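Local coordinates for protein acetyltransferase, GNAT family (Enterococcus faecalis, PDB 1U6M) that probably transfers an acyl group, most likely acetyl from acetyl-CoA, to an acceptor not yet identified, at residues E32-E36 with E37-D41; E85-R88 with E89-K93. All blocks are in the same frame, centred on the assembly; numbering follows the deposited sequence.

Interaction 1 of 2, residues E32-E36 with E37-D41; sequences EEVSE and EQMID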
# COMPACT_ATOMS: atom_id res chain seq x y z
N GLU A 32 -20.41 4.74 -2.89
CA GLU A 32 -21.83 5.20 -2.93
C GLU A 32 -22.80 4.07 -3.22
O GLU A 32 -24.00 4.25 -3.00
CB GLU A 32 -22.12 6.32 -3.96
CG GLU A 32 -21.01 7.31 -4.37
CD GLU A 32 -20.31 7.99 -3.20
OE1 GLU A 32 -19.29 8.70 -3.46
OE2 GLU A 32 -20.75 7.81 -2.03
N GLU A 33 -22.32 2.95 -3.72
CA GLU A 33 -23.17 1.87 -4.23
C GLU A 33 -23.16 0.63 -3.33
O GLU A 33 -24.06 -0.20 -3.37
CB GLU A 33 -22.74 1.50 -5.66
N VAL A 34 -22.10 0.50 -2.54
CA VAL A 34 -21.85 -0.70 -1.74
C VAL A 34 -21.67 -0.18 -0.30
O VAL A 34 -21.05 0.88 -0.08
CB VAL A 34 -20.61 -1.53 -2.35
CG1 VAL A 34 -20.01 -2.50 -1.39
CG2 VAL A 34 -20.99 -2.29 -3.62
N SER A 35 -22.27 -0.86 0.68
CA SER A 35 -22.10 -0.47 2.11
C SER A 35 -20.64 -0.71 2.56
O SER A 35 -19.97 -1.57 1.98
CB SER A 35 -23.00 -1.30 3.00
OG SER A 35 -22.52 -2.64 3.07
N GLU A 36 -20.18 0.03 3.57
CA GLU A 36 -18.85 -0.20 4.17
C GLU A 36 -18.58 -1.65 4.56
O GLU A 36 -17.52 -2.19 4.21
CB GLU A 36 -18.60 0.72 5.35
CG GLU A 36 -18.60 2.18 4.92
CD GLU A 36 -17.74 3.05 5.80
OE1 GLU A 36 -17.57 4.25 5.44
OE2 GLU A 36 -17.24 2.51 6.84
N GLU A 37 -19.54 -2.29 5.22
CA GLU A 37 -19.40 -3.66 5.64
C GLU A 37 -19.10 -4.54 4.47
O GLU A 37 -18.25 -5.44 4.59
CB GLU A 37 -20.65 -4.17 6.39
CG GLU A 37 -20.46 -5.61 6.88
CD GLU A 37 -21.71 -6.29 7.48
OE1 GLU A 37 -21.58 -7.49 7.86
OE2 GLU A 37 -22.79 -5.64 7.57
N GLN A 38 -19.79 -4.32 3.34
CA GLN A 38 -19.64 -5.17 2.13
C GLN A 38 -18.31 -4.88 1.46
O GLN A 38 -17.69 -5.78 0.98
CB GLN A 38 -20.77 -5.02 1.08
CG GLN A 38 -22.20 -5.16 1.60
CD GLN A 38 -23.31 -4.72 0.58
OE1 GLN A 38 -23.28 -3.62 -0.06
NE2 GLN A 38 -24.31 -5.58 0.48
N MET A 39 -17.92 -3.61 1.42
CA MET A 39 -16.61 -3.25 0.89
C MET A 39 -15.47 -3.94 1.69
O MET A 39 -14.54 -4.46 1.09
CB MET A 39 -16.38 -1.74 0.72
CG MET A 39 -15.12 -1.40 -0.19
SD MET A 39 -15.20 -1.80 -2.01
CE MET A 39 -16.54 -0.74 -2.28
N ILE A 40 -15.58 -3.99 3.01
CA ILE A 40 -14.59 -4.64 3.86
C ILE A 40 -14.52 -6.12 3.52
O ILE A 40 -13.41 -6.64 3.29
CB ILE A 40 -14.83 -4.30 5.36
CG1 ILE A 40 -14.50 -2.82 5.59
CG2 ILE A 40 -14.04 -5.22 6.29
CD1 ILE A 40 -14.75 -2.30 7.00
N ASP A 41 -15.67 -6.79 3.39
CA ASP A 41 -15.69 -8.21 2.99
C ASP A 41 -15.05 -8.51 1.62
O ASP A 41 -14.37 -9.51 1.44
CB ASP A 41 -17.14 -8.76 3.05
CG ASP A 41 -17.65 -9.01 4.53
OD1 ASP A 41 -17.70 -8.06 5.34
OD2 ASP A 41 -17.99 -10.14 4.90

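Interaction 2 of 2, residues E85-R88 with E89-K93; sequences EPLR and EVFKK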
# COMPACT_ATOMS: atom_id res chain seq x y z
N GLU A 85 -6.30 -6.95 -10.52
CA GLU A 85 -7.07 -8.06 -11.10
C GLU A 85 -7.82 -8.88 -10.06
O GLU A 85 -9.00 -9.09 -10.24
CB GLU A 85 -6.25 -9.04 -11.98
CG GLU A 85 -5.47 -8.43 -13.14
CD GLU A 85 -4.78 -9.50 -14.02
OE1 GLU A 85 -4.88 -10.71 -13.72
OE2 GLU A 85 -4.17 -9.14 -15.03
N PRO A 86 -7.13 -9.40 -9.01
CA PRO A 86 -7.85 -10.12 -7.95
C PRO A 86 -9.13 -9.45 -7.41
O PRO A 86 -10.13 -10.17 -7.20
CB PRO A 86 -6.78 -10.32 -6.88
CG PRO A 86 -5.51 -10.53 -7.72
CD PRO A 86 -5.66 -9.44 -8.76
N LEU A 87 -9.11 -8.13 -7.19
CA LEU A 87 -10.32 -7.42 -6.69
C LEU A 87 -11.44 -7.43 -7.76
O LEU A 87 -12.60 -7.57 -7.42
CB LEU A 87 -10.05 -5.95 -6.31
CG LEU A 87 -10.77 -5.33 -5.10
CD1 LEU A 87 -11.04 -3.75 -5.11
CD2 LEU A 87 -11.96 -6.14 -4.47
N ARG A 88 -11.10 -7.25 -9.03
CA ARG A 88 -12.07 -7.39 -10.15
C ARG A 88 -12.71 -8.80 -10.23
O ARG A 88 -13.89 -8.91 -10.46
CB ARG A 88 -11.40 -7.01 -11.46
CG ARG A 88 -10.77 -5.58 -11.39
CD ARG A 88 -10.52 -4.99 -12.75
NE ARG A 88 -9.83 -3.71 -12.65
CZ ARG A 88 -10.43 -2.57 -12.38
NH1 ARG A 88 -11.75 -2.54 -12.20
NH2 ARG A 88 -9.73 -1.46 -12.29
N GLU A 89 -11.92 -9.84 -9.99
CA GLU A 89 -12.37 -11.20 -9.91
C GLU A 89 -13.35 -11.43 -8.77
O GLU A 89 -14.36 -12.10 -8.96
CB GLU A 89 -11.18 -12.15 -9.70
CG GLU A 89 -10.35 -12.48 -10.93
CD GLU A 89 -9.26 -13.55 -10.60
OE1 GLU A 89 -9.65 -14.71 -10.15
OE2 GLU A 89 -8.02 -13.18 -10.76
N VAL A 90 -13.03 -10.91 -7.59
CA VAL A 90 -13.89 -10.94 -6.42
C VAL A 90 -15.19 -10.19 -6.70
O VAL A 90 -16.26 -10.72 -6.37
CB VAL A 90 -13.14 -10.36 -5.14
CG1 VAL A 90 -14.08 -9.99 -4.04
CG2 VAL A 90 -11.99 -11.27 -4.70
N PHE A 91 -15.14 -8.97 -7.23
CA PHE A 91 -16.37 -8.29 -7.75
C PHE A 91 -17.23 -9.14 -8.70
O PHE A 91 -18.42 -9.27 -8.49
CB PHE A 91 -16.03 -6.96 -8.46
CG PHE A 91 -15.91 -5.80 -7.53
CD1 PHE A 91 -15.08 -5.87 -6.41
CD2 PHE A 91 -16.64 -4.66 -7.75
CE1 PHE A 91 -14.97 -4.81 -5.52
CE2 PHE A 91 -16.55 -3.57 -6.86
CZ PHE A 91 -15.68 -3.66 -5.74
N LYS A 92 -16.65 -9.72 -9.73
CA LYS A 92 -17.41 -10.60 -10.64
C LYS A 92 -18.11 -11.80 -9.95
O LYS A 92 -19.29 -12.04 -10.14
CB LYS A 92 -16.52 -11.05 -11.77
CG LYS A 92 -17.11 -12.14 -12.66
CD LYS A 92 -16.72 -11.87 -14.10
CE LYS A 92 -16.77 -13.15 -14.94
NZ LYS A 92 -16.05 -12.83 -16.21
N LYS A 93 -17.38 -12.53 -9.11
CA LYS A 93 -17.93 -13.52 -8.20
C LYS A 93 -19.16 -13.08 -7.39
O LYS A 93 -20.03 -13.91 -7.14
CB LYS A 93 -16.84 -13.98 -7.22
CG LYS A 93 -15.90 -14.94 -7.80
CD LYS A 93 -15.17 -15.64 -6.69
CE LYS A 93 -14.06 -16.45 -7.30
NZ LYS A 93 -13.23 -17.06 -6.23
O HOH W 1 -5.54 -12.72 -12.49

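Interaction 1 of 2, residues E32-E36 with E37-D41
Ser35 and Gln38 exchange hydrogen bonds in both directions at the start of helix 36-47. The amide of Gln38 donates to Ser35 OG (N to OG 3.2 Å), while the side chain of Gln38 returns to take the amide of Ser35 (N to OE1 3.0 Å). The N-H of Ser35 points at OE1 with an angle of 157° but reaches it tilted out of the carboxamide plane. Ser35 OG stands between its own backbone N and carbonyl carbon (chi1 71°), which turns it in over the first helical turn. Gln38 CG, by contrast, lies beside its own backbone N, a placement that lets OE1 reach back to Ser35 N.

This reciprocal pairing is a capping box with Ser35 as N-cap. The Ser35 hydroxyl accepts from Gln38 N, whose other bond, to Ser35 O, is weak and badly angled (121°), while Gln38 OE1 occupies Ser35 N. The helical ladder starts at the same place: Met39 N bonds to Ser35 O (2.9 Å) and Ile40 N to Glu36 O (2.9 Å). Glu36 sends its carboxylate away from the turn to a salt bridge with Lys24 of helix 12-25.

Beyond the polar cap, Val34 CG1 lies against Gln38 CB (3.6 Å) and meets the Met39 methyl CE at 4.0 Å. The bent side chain of Met39 brings CE back beside the valine. Val34 also rests on Leu96, Met39 on Ile30 and Leu31, and Ile40 faces helix 12-25 at Gln13, Arg17 and Leu20.

Interaction 2 of 2, residues E85-R88 with E89-K93
Leu87 and Phe91, one turn apart on helix 85-93, make the main apolar contact. Leu87 CD2 comes within 3.5 Å of Phe91 CE1 and also touches Phe91 CD1, while Leu87 CD1 stays farther from the ring. The leucine has an unusual first torsion (chi1 -144°), and it is the far end of its side chain that reaches the phenylalanine. Val90 places CG1 anti to its backbone N and CG2 beside that N, where CG2 lies 3.3 Å from Pro86 O. All three reach helix 36-47: Leu87 on Ala46, Val90 on Leu42 and Glu45, Phe91 on Leu42.

Arg88 runs extended from CG to NE, and its NH1 hydrogen-bonds to the backbone oxygens of Val100 and Glu98. Beneath the side chains runs a regular i to i+4 ladder, including a nearly straight bond from Phe91 N to Leu87 O (2.9 Å, 178°).

At the start of the helix, water 1 donates to Glu89 OE2 (3.1 Å); its approach to Glu85 OE1 is too short to be trusted. Glu85 OE1 and Glu89 OE2 are 5.0 Å apart, and if the water does bridge them it may soften the repulsion expected there, whereas the apolar residues bind this amphipathic helix to its neighbour.

How the interactions relate
Interactions 1 and 2 follow one another along the chain, and their centres lie about 14 Å apart on the same side of the molecule. They meet directly where Met39 SD packs on Phe91 CZ, 4.2 Å away. Helix 36-47 is common ground: interaction 1 caps its start and touches helix 12-25, and its later residues Leu42, Glu45 and Ala46 receive the apolar side chains of interaction 2, which lies within helix 85-93. Both contacts lie off the central mixed sheet, their centres about 20 Å and 18 Å from the centre of the chain. No bound cofactor or substrate marks an active site at either contact.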